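Local atomic coordinates of putative isomerase (Streptomyces coelicolor A3, PDB entry 2OQH), a protein that probably catalyses the dehydration of D-glucarate to 5-dehydro-4-deoxy-D-glucarate, using the two-domain fold of the enolase superfamily. Residues Gly46-Thr50 with Gly300-Ala305; Leu219-Pro225 with Ile241-Met247; Val264-Asp270 with Leu292-His297; Asp332-Leu338 with Val355-Lys361. All coordinates share one frame; numbering follows the deposited sequence.

Overall arrangement
Starting at the N terminus, strand 45-51 at the margin of the antiparallel sheet gives contact 1 its first segment; the partner, 300-305, comes about 250 residues later at the start of helix 303-315. Contact 1 thus joins the N-terminal domain to the barrel and closes a loop in which contacts 2 and 3 are nested. Those two follow in series, each closing a short loop between parallel barrel strands, and they touch because strands 243-245 and 266-269 are neighbours. Contact 4 opens after contact 1 has closed, and no two loops cross. It pairs a loop after the barrel with the start of helix 359-368, and touches contact 1, their centres about 10 Å apart.

Contact 1 of 4, residues Gly46-Thr50 with Gly300-Ala305; sequences GWGET and GELGIA
Glu-49 reaches from its strand to the start of helix 303-315, and its carboxylate takes up two backbone N-H groups there. With CG anti to the backbone N (chi1 175°) the chain heads for the helix, and a bend at chi2 turns the oxygens onto the first turn. Glu-49 OE2 accepts from Leu-302 N at 2.9 Å through its syn lone pair and also forms a salt bridge with Arg-33. Glu-49 OE1 receives Ala-305 N at 3.2 Å, a nearly straight bond (172°) that arrives from above the carboxylate plane. A water donates to Glu-49 OE1 at 2.9 Å and accepts from Ile-304 N at 3.1 Å. Leu-302 is the N-cap residue, and in this enolase-superfamily fold the helix belongs to the barrel while Glu-49 sits in the N-terminal domain, so a domain junction supplies the partners of a helix start. The remaining early N-H, that of Gly-303, goes to Asp-333. Carbon packing surrounds the polar grip: Ala-305 CB lies 3.7 Å from Glu-49 CD, and Ile-304 CG2 rests 3.9 Å from Gly-48 CA. Trp-47 CB touches Ile-304 CD1 at 4.2 Å, while its indole leads off to meet Trp-11.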
loop_
_atom_site.group_PDB
_atom_site.type_symbol
_atom_site.label_atom_id
_atom_site.label_comp_id
_atom_site.label_asym_id
_atom_site.label_seq_id
_atom_site.Cartn_x
_atom_site.Cartn_y
_atom_site.Cartn_z
ATOM N N GLY A 46 -11.877 -8.687 16.300
ATOM C CA GLY A 46 -11.402 -7.914 15.166
ATOM C C GLY A 46 -10.055 -8.444 14.702
ATOM O O GLY A 46 -9.230 -8.841 15.530
ATOM N N TRP A 47 -9.823 -8.451 13.391
ATOM C CA TRP A 47 -8.565 -8.945 12.846
ATOM C C TRP A 47 -7.808 -7.892 12.061
ATOM O O TRP A 47 -8.405 -7.044 11.396
ATOM C CB TRP A 47 -8.805 -10.149 11.935
ATOM C CG TRP A 47 -9.327 -11.340 12.664
ATOM C CD1 TRP A 47 -10.620 -11.589 13.002
ATOM C CD2 TRP A 47 -8.553 -12.425 13.196
ATOM N NE1 TRP A 47 -10.705 -12.764 13.713
ATOM C CE2 TRP A 47 -9.449 -13.297 13.845
ATOM C CE3 TRP A 47 -7.186 -12.742 13.184
ATOM C CZ2 TRP A 47 -9.024 -14.473 14.485
ATOM C CZ3 TRP A 47 -6.758 -13.915 13.823
ATOM C CH2 TRP A 47 -7.679 -14.763 14.462
ATOM N N GLY A 48 -6.485 -7.967 12.141
ATOM C CA GLY A 48 -5.635 -7.031 11.430
ATOM C C GLY A 48 -4.404 -7.758 10.932
ATOM O O GLY A 48 -3.981 -8.752 11.525
ATOM N N GLU A 49 -3.832 -7.266 9.842
ATOM C CA GLU A 49 -2.648 -7.872 9.259
ATOM C C GLU A 49 -1.698 -6.749 8.883
ATOM O O GLU A 49 -2.128 -5.713 8.370
ATOM C CB GLU A 49 -3.021 -8.663 8.005
ATOM C CG GLU A 49 -1.839 -9.235 7.241
ATOM C CD GLU A 49 -2.094 -9.300 5.741
ATOM O OE1 GLU A 49 -3.234 -9.613 5.335
ATOM O OE2 GLU A 49 -1.147 -9.045 4.966
ATOM N N THR A 50 -0.411 -6.945 9.141
ATOM C CA THR A 50 0.559 -5.917 8.811
ATOM C C THR A 50 1.853 -6.574 8.337
ATOM O O THR A 50 1.962 -7.796 8.312
ATOM C CB THR A 50 0.808 -4.990 10.027
ATOM O OG1 THR A 50 1.494 -3.809 9.595
ATOM C CG2 THR A 50 1.631 -5.695 11.093
ATOM N N GLY A 300 3.040 -5.508 0.269
ATOM C CA GLY A 300 2.811 -6.945 0.350
ATOM C C GLY A 300 1.546 -7.380 1.082
ATOM O O GLY A 300 1.455 -8.516 1.557
ATOM N N GLU A 301 0.559 -6.499 1.173
ATOM C CA GLU A 301 -0.681 -6.830 1.861
ATOM C C GLU A 301 -1.358 -8.071 1.304
ATOM O O GLU A 301 -1.385 -8.276 0.092
ATOM C CB GLU A 301 -1.690 -5.682 1.765
ATOM C CG GLU A 301 -1.279 -4.402 2.445
ATOM C CD GLU A 301 -0.168 -3.704 1.710
ATOM O OE1 GLU A 301 -0.255 -3.617 0.468
ATOM O OE2 GLU A 301 0.779 -3.236 2.371
ATOM N N LEU A 302 -1.908 -8.891 2.196
ATOM C CA LEU A 302 -2.647 -10.080 1.778
ATOM C C LEU A 302 -4.133 -9.733 1.938
ATOM O O LEU A 302 -4.501 -8.556 1.922
ATOM C CB LEU A 302 -2.264 -11.300 2.628
ATOM C CG LEU A 302 -0.810 -11.781 2.469
ATOM C CD1 LEU A 302 -0.543 -12.918 3.446
ATOM C CD2 LEU A 302 -0.541 -12.228 1.030
ATOM N N GLY A 303 -4.982 -10.741 2.102
ATOM C CA GLY A 303 -6.413 -10.505 2.215
ATOM C C GLY A 303 -6.949 -9.531 3.254
ATOM O O GLY A 303 -7.722 -8.626 2.928
ATOM N N ILE A 304 -6.574 -9.721 4.511
ATOM C CA ILE A 304 -7.061 -8.832 5.560
ATOM C C ILE A 304 -6.598 -7.391 5.318
ATOM O O ILE A 304 -7.410 -6.467 5.307
ATOM C CB ILE A 304 -6.590 -9.311 6.949
ATOM C CG1 ILE A 304 -7.133 -10.720 7.218
ATOM C CG2 ILE A 304 -7.081 -8.350 8.033
ATOM C CD1 ILE A 304 -6.620 -11.339 8.512
ATOM N N ALA A 305 -5.299 -7.214 5.098
ATOM C CA ALA A 305 -4.736 -5.889 4.858
ATOM C C ALA A 305 -5.360 -5.232 3.628
ATOM O O ALA A 305 -5.755 -4.060 3.672
ATOM C CB ALA A 305 -3.227 -5.986 4.697
HETATM O O HOH W 1 -4.747 -12.103 5.290
#

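Contact 2 of 4, residues Leu219-Pro225 with Ile241-Met247; sequences LEYLEDP and IPLCTNM
Leu-222 and Leu-243, then Glu-223 and Cys-244, pair as parallel neighbours whose strand axes differ by 38°, with Leu-222 N bonded to Pro-242 O, Cys-244 N to Leu-222 O and Asp-224 N to Cys-244 O. On the face bearing Glu-223 and Cys-244, the cysteine lies over the Tyr-221 ring: SG is 4.1 Å from the centroid, 18° off the normal, and CB makes a CH-pi contact closer to the rim. Tyr-221 OH is engaged by Asn-295. At the C-terminal ends of the strands, Asp-224 engages two residues: OD1 accepts a hydrogen bond from Thr-245 OG1 and OD2 accepts Asn-246 N at 3.1 Å, each on a syn lone pair. Thr-245 OG1 in turn receives Met-247 N, an ST turn. Glu-223 OE2 stands 2.7 Å from Asn-246 ND2, but the angle is poor for a hydrogen bond and the two flat groups are 81° apart. With Asp-197, whose carboxylate is close to that of Glu-223, they occupy positions consistent with the metal site of enolase relatives. Leu-222 and Leu-243 point together to the other face, where Met-232 of helix 228-238 packs on Leu-243, completing a beta-alpha-beta unit between strands 193-197 and 266-269.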
loop_
_atom_site.group_PDB
_atom_site.type_symbol
_atom_site.label_atom_id
_atom_site.label_comp_id
_atom_site.label_asym_id
_atom_site.label_seq_id
_atom_site.Cartn_x
_atom_site.Cartn_y
_atom_site.Cartn_z
ATOM N N LEU A 219 3.956 9.886 -18.805
ATOM C CA LEU A 219 3.732 8.943 -17.719
ATOM C C LEU A 219 2.751 9.511 -16.703
ATOM O O LEU A 219 2.696 10.722 -16.497
ATOM C CB LEU A 219 5.051 8.649 -17.002
ATOM C CG LEU A 219 6.263 8.266 -17.850
ATOM C CD1 LEU A 219 7.503 8.208 -16.959
ATOM C CD2 LEU A 219 6.016 6.928 -18.522
ATOM N N GLU A 220 1.978 8.641 -16.063
ATOM C CA GLU A 220 1.045 9.101 -15.047
ATOM C C GLU A 220 1.880 9.810 -13.979
ATOM O O GLU A 220 1.505 10.872 -13.494
ATOM C CB GLU A 220 0.270 7.930 -14.444
ATOM C CG GLU A 220 -0.650 8.344 -13.317
ATOM C CD GLU A 220 -1.591 7.231 -12.902
ATOM O OE1 GLU A 220 -1.265 6.054 -13.183
ATOM O OE2 GLU A 220 -2.641 7.535 -12.294
ATOM N N TYR A 221 3.001 9.205 -13.603
ATOM C CA TYR A 221 3.915 9.837 -12.663
ATOM C C TYR A 221 5.248 9.142 -12.518
ATOM O O TYR A 221 5.394 7.962 -12.837
ATOM C CB TYR A 221 3.278 10.049 -11.276
ATOM C CG TYR A 221 2.678 8.842 -10.592
ATOM C CD1 TYR A 221 3.480 7.801 -10.116
ATOM C CD2 TYR A 221 1.308 8.768 -10.370
ATOM C CE1 TYR A 221 2.922 6.711 -9.426
ATOM C CE2 TYR A 221 0.739 7.694 -9.687
ATOM C CZ TYR A 221 1.546 6.665 -9.218
ATOM O OH TYR A 221 0.961 5.602 -8.559
ATOM N N LEU A 222 6.226 9.916 -12.065
ATOM C CA LEU A 222 7.572 9.445 -11.822
ATOM C C LEU A 222 7.598 9.240 -10.311
ATOM O O LEU A 222 7.436 10.192 -9.549
ATOM C CB LEU A 222 8.571 10.522 -12.255
ATOM C CG LEU A 222 10.060 10.313 -12.030
ATOM C CD1 LEU A 222 10.462 8.915 -12.461
ATOM C CD2 LEU A 222 10.834 11.357 -12.818
ATOM N N GLU A 223 7.781 8.000 -9.878
ATOM C CA GLU A 223 7.766 7.691 -8.456
ATOM C C GLU A 223 9.136 7.572 -7.801
ATOM O O GLU A 223 9.942 6.733 -8.180
ATOM C CB GLU A 223 6.985 6.394 -8.233
ATOM C CG GLU A 223 6.544 6.169 -6.807
ATOM C CD GLU A 223 5.760 4.874 -6.616
ATOM O OE1 GLU A 223 4.943 4.514 -7.493
ATOM O OE2 GLU A 223 5.947 4.216 -5.569
ATOM N N ASP A 224 9.382 8.413 -6.801
ATOM C CA ASP A 224 10.646 8.411 -6.061
ATOM C C ASP A 224 11.934 8.216 -6.863
ATOM O O ASP A 224 12.701 7.293 -6.593
ATOM C CB ASP A 224 10.605 7.344 -4.962
ATOM C CG ASP A 224 9.658 7.702 -3.841
ATOM O OD1 ASP A 224 9.794 8.819 -3.300
ATOM O OD2 ASP A 224 8.787 6.874 -3.504
ATOM N N PRO A 225 12.207 9.084 -7.849
ATOM C CA PRO A 225 13.452 8.875 -8.597
ATOM C C PRO A 225 14.714 9.068 -7.752
ATOM O O PRO A 225 15.729 8.417 -7.988
ATOM C CB PRO A 225 13.353 9.895 -9.736
ATOM C CG PRO A 225 12.470 10.993 -9.145
ATOM C CD PRO A 225 11.418 10.191 -8.419
ATOM N N ILE A 241 6.818 16.117 -15.333
ATOM C CA ILE A 241 6.110 14.860 -15.149
ATOM C C ILE A 241 5.605 14.882 -13.708
ATOM O O ILE A 241 6.321 15.322 -12.811
ATOM C CB ILE A 241 7.055 13.647 -15.288
ATOM C CG1 ILE A 241 7.787 13.690 -16.625
ATOM C CG2 ILE A 241 6.258 12.357 -15.179
ATOM C CD1 ILE A 241 8.847 12.604 -16.765
ATOM N N PRO A 242 4.368 14.427 -13.464
ATOM C CA PRO A 242 3.922 14.457 -12.066
ATOM C C PRO A 242 4.877 13.612 -11.207
ATOM O O PRO A 242 5.240 12.498 -11.583
ATOM C CB PRO A 242 2.515 13.866 -12.141
ATOM C CG PRO A 242 2.047 14.298 -13.497
ATOM C CD PRO A 242 3.267 14.034 -14.360
ATOM N N LEU A 243 5.288 14.156 -10.066
ATOM C CA LEU A 243 6.211 13.474 -9.165
ATOM C C LEU A 243 5.464 12.850 -7.981
ATOM O O LEU A 243 4.673 13.510 -7.310
ATOM C CB LEU A 243 7.259 14.474 -8.669
ATOM C CG LEU A 243 8.606 13.933 -8.192
ATOM C CD1 LEU A 243 9.346 13.283 -9.361
ATOM C CD2 LEU A 243 9.426 15.075 -7.606
ATOM N N CYS A 244 5.730 11.576 -7.724
ATOM C CA CYS A 244 5.064 10.853 -6.650
ATOM C C CYS A 244 6.057 10.313 -5.624
ATOM O O CYS A 244 7.233 10.106 -5.936
ATOM C CB CYS A 244 4.247 9.705 -7.258
ATOM S SG CYS A 244 3.317 8.691 -6.086
ATOM N N THR A 245 5.585 10.092 -4.401
ATOM C CA THR A 245 6.447 9.573 -3.345
ATOM C C THR A 245 5.722 8.762 -2.276
ATOM O O THR A 245 4.531 8.950 -2.021
ATOM C CB THR A 245 7.177 10.711 -2.586
ATOM O OG1 THR A 245 8.238 10.161 -1.798
ATOM C CG2 THR A 245 6.212 11.423 -1.633
ATOM N N ASN A 246 6.471 7.855 -1.663
ATOM C CA ASN A 246 5.991 7.058 -0.542
ATOM C C ASN A 246 7.252 6.792 0.260
ATOM O O ASN A 246 7.329 5.845 1.032
ATOM C CB ASN A 246 5.303 5.752 -0.986
ATOM C CG ASN A 246 6.237 4.784 -1.682
ATOM O OD1 ASN A 246 7.231 4.334 -1.119
ATOM N ND2 ASN A 246 5.907 4.447 -2.921
HETATM N N MSE A 247 8.240 7.667 0.055
HETATM C CA MSE A 247 9.530 7.592 0.734
HETATM C C MSE A 247 10.020 8.904 1.363
HETATM O O MSE A 247 10.662 8.867 2.411
HETATM C CB MSE A 247 10.610 7.081 -0.222
HETATM C CG MSE A 247 10.469 5.610 -0.599
HETATM SE SE MSE A 247 11.843 5.022 -1.841
HETATM C CE MSE A 247 13.342 4.986 -0.635
#

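Contact 3 of 4, residues Val264-Asp270 with Leu292-His297; sequences VDVIHGD and LGMNLH
Gly-269 makes the two shortest bonds of this strand pair: Gly-269 N donates to Asn-295 O at 2.6 Å and Gly-269 O accepts His-297 N at 2.8 Å, both nearly along the C=O axis. Three more backbone bonds (Gly-293 N to Asp-265 O, Ile-267 N to Gly-293 O, Asn-295 N to Ile-267 O) complete the parallel register. Just beyond, Asp-270 OD2 lies in the plane of the His-297 ring at its edge, 3.4 Å from ND1; the bond is weak by length although almost straight (176°). Asp-270 OD1 is held by Tyr-272 N at the start of the next helix. His-268 and Asn-295 run side by side on one face, ring and amide 22° apart, with His-268 CE1 3.6 Å from Asn-295 CB; Asn-295 ND2 bonds Tyr-221 OH. On the opposite face the selenomethionine Met-294 stretches out so that its CE lies 3.5 Å from the bare CA of Gly-269. Nearer the strand starts, Ile-267 CD1 presses on Leu-292 CD1 at 3.5 Å, tighter than usual. An aspartate at the ring edge of a histidine at this end of the barrel recalls the His-Asp pair of mandelate racemase relatives.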
loop_
_atom_site.group_PDB
_atom_site.type_symbol
_atom_site.label_atom_id
_atom_site.label_comp_id
_atom_site.label_asym_id
_atom_site.label_seq_id
_atom_site.Cartn_x
_atom_site.Cartn_y
_atom_site.Cartn_z
ATOM N N VAL A 264 6.553 17.475 -4.082
ATOM C CA VAL A 264 5.774 16.433 -4.747
ATOM C C VAL A 264 4.426 16.874 -5.321
ATOM O O VAL A 264 3.862 17.886 -4.911
ATOM C CB VAL A 264 5.513 15.256 -3.783
ATOM C CG1 VAL A 264 6.839 14.723 -3.216
ATOM C CG2 VAL A 264 4.606 15.710 -2.652
ATOM N N ASP A 265 3.911 16.086 -6.263
ATOM C CA ASP A 265 2.624 16.364 -6.904
ATOM C C ASP A 265 1.595 15.299 -6.537
ATOM O O ASP A 265 0.388 15.531 -6.604
ATOM C CB ASP A 265 2.776 16.380 -8.428
ATOM C CG ASP A 265 3.800 17.388 -8.903
ATOM O OD1 ASP A 265 3.578 18.601 -8.684
ATOM O OD2 ASP A 265 4.825 16.971 -9.494
ATOM N N VAL A 266 2.090 14.125 -6.169
ATOM C CA VAL A 266 1.234 13.006 -5.806
ATOM C C VAL A 266 1.824 12.269 -4.612
ATOM O O VAL A 266 3.026 11.999 -4.578
ATOM C CB VAL A 266 1.111 12.002 -6.986
ATOM C CG1 VAL A 266 0.195 10.843 -6.602
ATOM C CG2 VAL A 266 0.587 12.716 -8.229
ATOM N N ILE A 267 0.985 11.947 -3.633
ATOM C CA ILE A 267 1.456 11.219 -2.464
ATOM C C ILE A 267 0.789 9.852 -2.359
ATOM O O ILE A 267 -0.395 9.713 -2.637
ATOM C CB ILE A 267 1.181 11.984 -1.158
ATOM C CG1 ILE A 267 1.931 13.317 -1.166
ATOM C CG2 ILE A 267 1.629 11.147 0.035
ATOM C CD1 ILE A 267 1.723 14.146 0.089
ATOM N N HIS A 268 1.563 8.851 -1.959
ATOM C CA HIS A 268 1.056 7.493 -1.784
ATOM C C HIS A 268 0.611 7.272 -0.343
ATOM O O HIS A 268 1.397 7.441 0.583
ATOM C CB HIS A 268 2.147 6.460 -2.098
ATOM C CG HIS A 268 2.086 5.898 -3.484
ATOM N ND1 HIS A 268 0.984 5.231 -3.971
ATOM C CD2 HIS A 268 3.005 5.877 -4.474
ATOM C CE1 HIS A 268 1.226 4.823 -5.205
ATOM N NE2 HIS A 268 2.447 5.205 -5.534
ATOM N N GLY A 269 -0.647 6.905 -0.148
ATOM C CA GLY A 269 -1.114 6.618 1.194
ATOM C C GLY A 269 -0.771 5.161 1.453
ATOM O O GLY A 269 -0.365 4.460 0.530
ATOM N N ASP A 270 -0.920 4.711 2.694
ATOM C CA ASP A 270 -0.638 3.331 3.073
ATOM C C ASP A 270 -0.894 3.225 4.568
ATOM O O ASP A 270 -0.131 3.743 5.388
ATOM C CB ASP A 270 0.818 2.957 2.762
ATOM C CG ASP A 270 1.161 1.532 3.179
ATOM O OD1 ASP A 270 0.302 0.850 3.779
ATOM O OD2 ASP A 270 2.297 1.091 2.905
ATOM N N LEU A 292 -3.082 17.852 -4.445
ATOM C CA LEU A 292 -2.154 16.771 -4.728
ATOM C C LEU A 292 -2.933 15.543 -5.151
ATOM O O LEU A 292 -4.054 15.332 -4.699
ATOM C CB LEU A 292 -1.349 16.401 -3.481
ATOM C CG LEU A 292 -0.509 17.457 -2.772
ATOM C CD1 LEU A 292 0.182 16.801 -1.588
ATOM C CD2 LEU A 292 0.507 18.065 -3.739
ATOM N N GLY A 293 -2.349 14.740 -6.030
ATOM C CA GLY A 293 -3.003 13.510 -6.409
ATOM C C GLY A 293 -2.680 12.560 -5.266
ATOM O O GLY A 293 -1.824 12.870 -4.431
HETATM N N MSE A 294 -3.360 11.423 -5.199
HETATM C CA MSE A 294 -3.096 10.439 -4.152
HETATM C C MSE A 294 -3.395 9.044 -4.673
HETATM O O MSE A 294 -4.249 8.861 -5.532
HETATM C CB MSE A 294 -3.961 10.691 -2.906
HETATM C CG MSE A 294 -3.719 9.673 -1.781
HETATM SE SE MSE A 294 -4.896 9.834 -0.232
HETATM C CE MSE A 294 -3.868 8.761 1.011
ATOM N N ASN A 295 -2.677 8.063 -4.148
ATOM C CA ASN A 295 -2.880 6.674 -4.536
ATOM C C ASN A 295 -2.423 5.877 -3.326
ATOM O O ASN A 295 -1.957 6.460 -2.350
ATOM C CB ASN A 295 -2.020 6.345 -5.761
ATOM C CG ASN A 295 -2.537 5.147 -6.544
ATOM O OD1 ASN A 295 -3.639 4.642 -6.292
ATOM N ND2 ASN A 295 -1.744 4.693 -7.513
ATOM N N LEU A 296 -2.569 4.557 -3.361
ATOM C CA LEU A 296 -2.107 3.756 -2.241
ATOM C C LEU A 296 -0.904 2.924 -2.641
ATOM O O LEU A 296 -0.824 2.409 -3.758
ATOM C CB LEU A 296 -3.216 2.844 -1.711
ATOM C CG LEU A 296 -4.389 3.514 -0.986
ATOM C CD1 LEU A 296 -5.282 2.439 -0.392
ATOM C CD2 LEU A 296 -3.876 4.451 0.109
ATOM N N HIS A 297 0.043 2.818 -1.720
ATOM C CA HIS A 297 1.256 2.047 -1.925
ATOM C C HIS A 297 1.042 0.671 -1.307
ATOM O O HIS A 297 0.357 0.543 -0.297
ATOM C CB HIS A 297 2.430 2.752 -1.244
ATOM C CG HIS A 297 3.674 1.925 -1.158
ATOM N ND1 HIS A 297 4.013 1.201 -0.035
ATOM C CD2 HIS A 297 4.669 1.719 -2.052
ATOM C CE1 HIS A 297 5.167 0.591 -0.239
ATOM N NE2 HIS A 297 5.585 0.890 -1.456
#

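Contact 4 of 4, residues Asp332-Leu338 with Val355-Lys361; sequences DDIIEPL and VSVDEDK
Asp-332 and Lys-361 approach from opposite directions, and the carboxylate is gripped at both oxygens: Asp-332 OD1 takes Lys-361 NZ at 2.7 Å on its syn lone pair, a salt bridge, while OD2 is bonded by Tyr-365 OH. The lysine chain runs extended beyond CG, which lets Lys-361 CD pass 3.5 Å from Asp-333 O on its way to the acid. The carboxylate of Asp-358 is approached differently, since Lys-361 N meets Asp-358 OD1 at 2.9 Å from above the plane, 51° out of it. Asp-358 also gives its own backbone N to Ile-334 O at 2.7 Å. Around this bond apolar side chains pack: Ile-334 and Val-357 lie side by side, CD1 to CG1, while Ile-335 sends CG2 to Val-357 CG2 at 3.8 Å. The CG1 branch of Ile-335, placed between the backbone N and the carbonyl carbon (chi1 75°), brings its CD1 to Val-355 CG1 at 3.5 Å. Ile-304 of helix 303-315 packs on both Ile-335 and Val-357, and Trp-47 of the N-terminal sheet also touches Val-357. Asp-358 is thus the N-cap of helix 359-368, and the whole fits the C-terminal segment of enolase-superfamily proteins, which leaves the barrel to join the N-terminal capping domain.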
loop_
_atom_site.group_PDB
_atom_site.type_symbol
_atom_site.label_atom_id
_atom_site.label_comp_id
_atom_site.label_asym_id
_atom_site.label_seq_id
_atom_site.Cartn_x
_atom_site.Cartn_y
_atom_site.Cartn_z
ATOM N N ASP A 332 -2.622 -19.180 -1.154
ATOM C CA ASP A 332 -3.460 -19.493 -0.004
ATOM C C ASP A 332 -3.376 -18.352 1.017
ATOM O O ASP A 332 -2.326 -17.727 1.176
ATOM C CB ASP A 332 -3.005 -20.824 0.610
ATOM C CG ASP A 332 -4.054 -21.435 1.521
ATOM O OD1 ASP A 332 -5.257 -21.221 1.270
ATOM O OD2 ASP A 332 -3.677 -22.140 2.482
ATOM N N ASP A 333 -4.485 -18.079 1.698
ATOM C CA ASP A 333 -4.543 -16.998 2.683
ATOM C C ASP A 333 -5.376 -17.475 3.864
ATOM O O ASP A 333 -6.064 -18.495 3.770
ATOM C CB ASP A 333 -5.208 -15.764 2.058
ATOM C CG ASP A 333 -4.780 -14.460 2.718
ATOM O OD1 ASP A 333 -4.373 -14.490 3.903
ATOM O OD2 ASP A 333 -4.865 -13.401 2.049
ATOM N N ILE A 334 -5.331 -16.747 4.977
ATOM C CA ILE A 334 -6.111 -17.161 6.129
ATOM C C ILE A 334 -7.548 -16.674 6.068
ATOM O O ILE A 334 -8.295 -16.806 7.028
ATOM C CB ILE A 334 -5.454 -16.728 7.448
ATOM C CG1 ILE A 334 -5.282 -15.213 7.504
ATOM C CG2 ILE A 334 -4.097 -17.396 7.579
ATOM C CD1 ILE A 334 -4.590 -14.758 8.764
ATOM N N ILE A 335 -7.940 -16.107 4.934
ATOM C CA ILE A 335 -9.319 -15.665 4.767
ATOM C C ILE A 335 -9.766 -16.068 3.374
ATOM O O ILE A 335 -8.976 -16.576 2.580
ATOM C CB ILE A 335 -9.492 -14.123 4.923
ATOM C CG1 ILE A 335 -8.977 -13.395 3.679
ATOM C CG2 ILE A 335 -8.738 -13.641 6.148
ATOM C CD1 ILE A 335 -9.393 -11.934 3.611
ATOM N N GLU A 336 -11.043 -15.851 3.083
ATOM C CA GLU A 336 -11.571 -16.183 1.771
ATOM C C GLU A 336 -11.036 -15.184 0.748
ATOM O O GLU A 336 -10.963 -13.983 1.019
ATOM C CB GLU A 336 -13.097 -16.141 1.809
ATOM C CG GLU A 336 -13.701 -17.269 2.620
ATOM C CD GLU A 336 -13.728 -18.576 1.841
ATOM O OE1 GLU A 336 -14.581 -18.705 0.929
ATOM O OE2 GLU A 336 -12.890 -19.466 2.127
ATOM N N PRO A 337 -10.659 -15.664 -0.447
ATOM C CA PRO A 337 -10.135 -14.769 -1.486
ATOM C C PRO A 337 -11.047 -13.575 -1.803
ATOM O O PRO A 337 -12.276 -13.697 -1.838
ATOM C CB PRO A 337 -9.972 -15.693 -2.694
ATOM C CG PRO A 337 -9.692 -17.028 -2.064
ATOM C CD PRO A 337 -10.688 -17.059 -0.925
ATOM N N LEU A 338 -10.430 -12.419 -2.031
ATOM C CA LEU A 338 -11.174 -11.218 -2.374
ATOM C C LEU A 338 -11.497 -11.319 -3.860
ATOM O O LEU A 338 -10.817 -12.024 -4.601
ATOM C CB LEU A 338 -10.322 -9.975 -2.112
ATOM C CG LEU A 338 -9.851 -9.784 -0.671
ATOM C CD1 LEU A 338 -8.894 -8.596 -0.615
ATOM C CD2 LEU A 338 -11.047 -9.565 0.246
ATOM N N VAL A 355 -14.550 -9.916 6.034
ATOM C CA VAL A 355 -13.785 -11.138 5.802
ATOM C C VAL A 355 -13.813 -12.052 7.021
ATOM O O VAL A 355 -13.926 -11.586 8.156
ATOM C CB VAL A 355 -12.312 -10.829 5.459
ATOM C CG1 VAL A 355 -12.242 -9.932 4.233
ATOM C CG2 VAL A 355 -11.623 -10.172 6.651
ATOM N N SER A 356 -13.703 -13.355 6.776
ATOM C CA SER A 356 -13.715 -14.351 7.840
ATOM C C SER A 356 -12.375 -15.077 7.895
ATOM O O SER A 356 -11.894 -15.574 6.879
ATOM C CB SER A 356 -14.835 -15.365 7.597
ATOM O OG SER A 356 -14.860 -16.319 8.647
ATOM N N VAL A 357 -11.784 -15.148 9.080
ATOM C CA VAL A 357 -10.486 -15.789 9.236
ATOM C C VAL A 357 -10.514 -17.258 9.644
ATOM O O VAL A 357 -11.166 -17.631 10.613
ATOM C CB VAL A 357 -9.621 -15.039 10.270
ATOM C CG1 VAL A 357 -8.231 -15.675 10.347
ATOM C CG2 VAL A 357 -9.526 -13.570 9.897
ATOM N N ASP A 358 -9.779 -18.080 8.899
ATOM C CA ASP A 358 -9.658 -19.512 9.167
ATOM C C ASP A 358 -8.540 -19.674 10.200
ATOM O O ASP A 358 -7.355 -19.554 9.871
ATOM C CB ASP A 358 -9.271 -20.241 7.878
ATOM C CG ASP A 358 -9.212 -21.747 8.043
ATOM O OD1 ASP A 358 -8.646 -22.227 9.047
ATOM O OD2 ASP A 358 -9.720 -22.453 7.144
ATOM N N GLU A 359 -8.902 -19.949 11.447
ATOM C CA GLU A 359 -7.889 -20.097 12.483
ATOM C C GLU A 359 -6.967 -21.295 12.303
ATOM O O GLU A 359 -5.790 -21.236 12.663
ATOM C CB GLU A 359 -8.548 -20.133 13.861
ATOM C CG GLU A 359 -8.880 -18.743 14.383
ATOM C CD GLU A 359 -9.814 -18.775 15.565
ATOM O OE1 GLU A 359 -9.603 -19.639 16.443
ATOM O OE2 GLU A 359 -10.749 -17.940 15.622
ATOM N N ASP A 360 -7.486 -22.378 11.735
ATOM C CA ASP A 360 -6.661 -23.561 11.521
ATOM C C ASP A 360 -5.499 -23.201 10.598
ATOM O O ASP A 360 -4.351 -23.533 10.882
ATOM C CB ASP A 360 -7.494 -24.697 10.912
ATOM C CG ASP A 360 -8.640 -25.119 11.808
ATOM O OD1 ASP A 360 -8.418 -25.246 13.035
ATOM O OD2 ASP A 360 -9.762 -25.330 11.292
ATOM N N LYS A 361 -5.798 -22.505 9.505
ATOM C CA LYS A 361 -4.764 -22.095 8.559
ATOM C C LYS A 361 -3.803 -21.121 9.224
ATOM O O LYS A 361 -2.586 -21.193 9.022
ATOM C CB LYS A 361 -5.388 -21.434 7.328
ATOM C CG LYS A 361 -6.172 -22.390 6.430
ATOM C CD LYS A 361 -6.539 -21.712 5.118
ATOM C CE LYS A 361 -7.097 -22.697 4.108
ATOM N NZ LYS A 361 -7.345 -22.049 2.778
#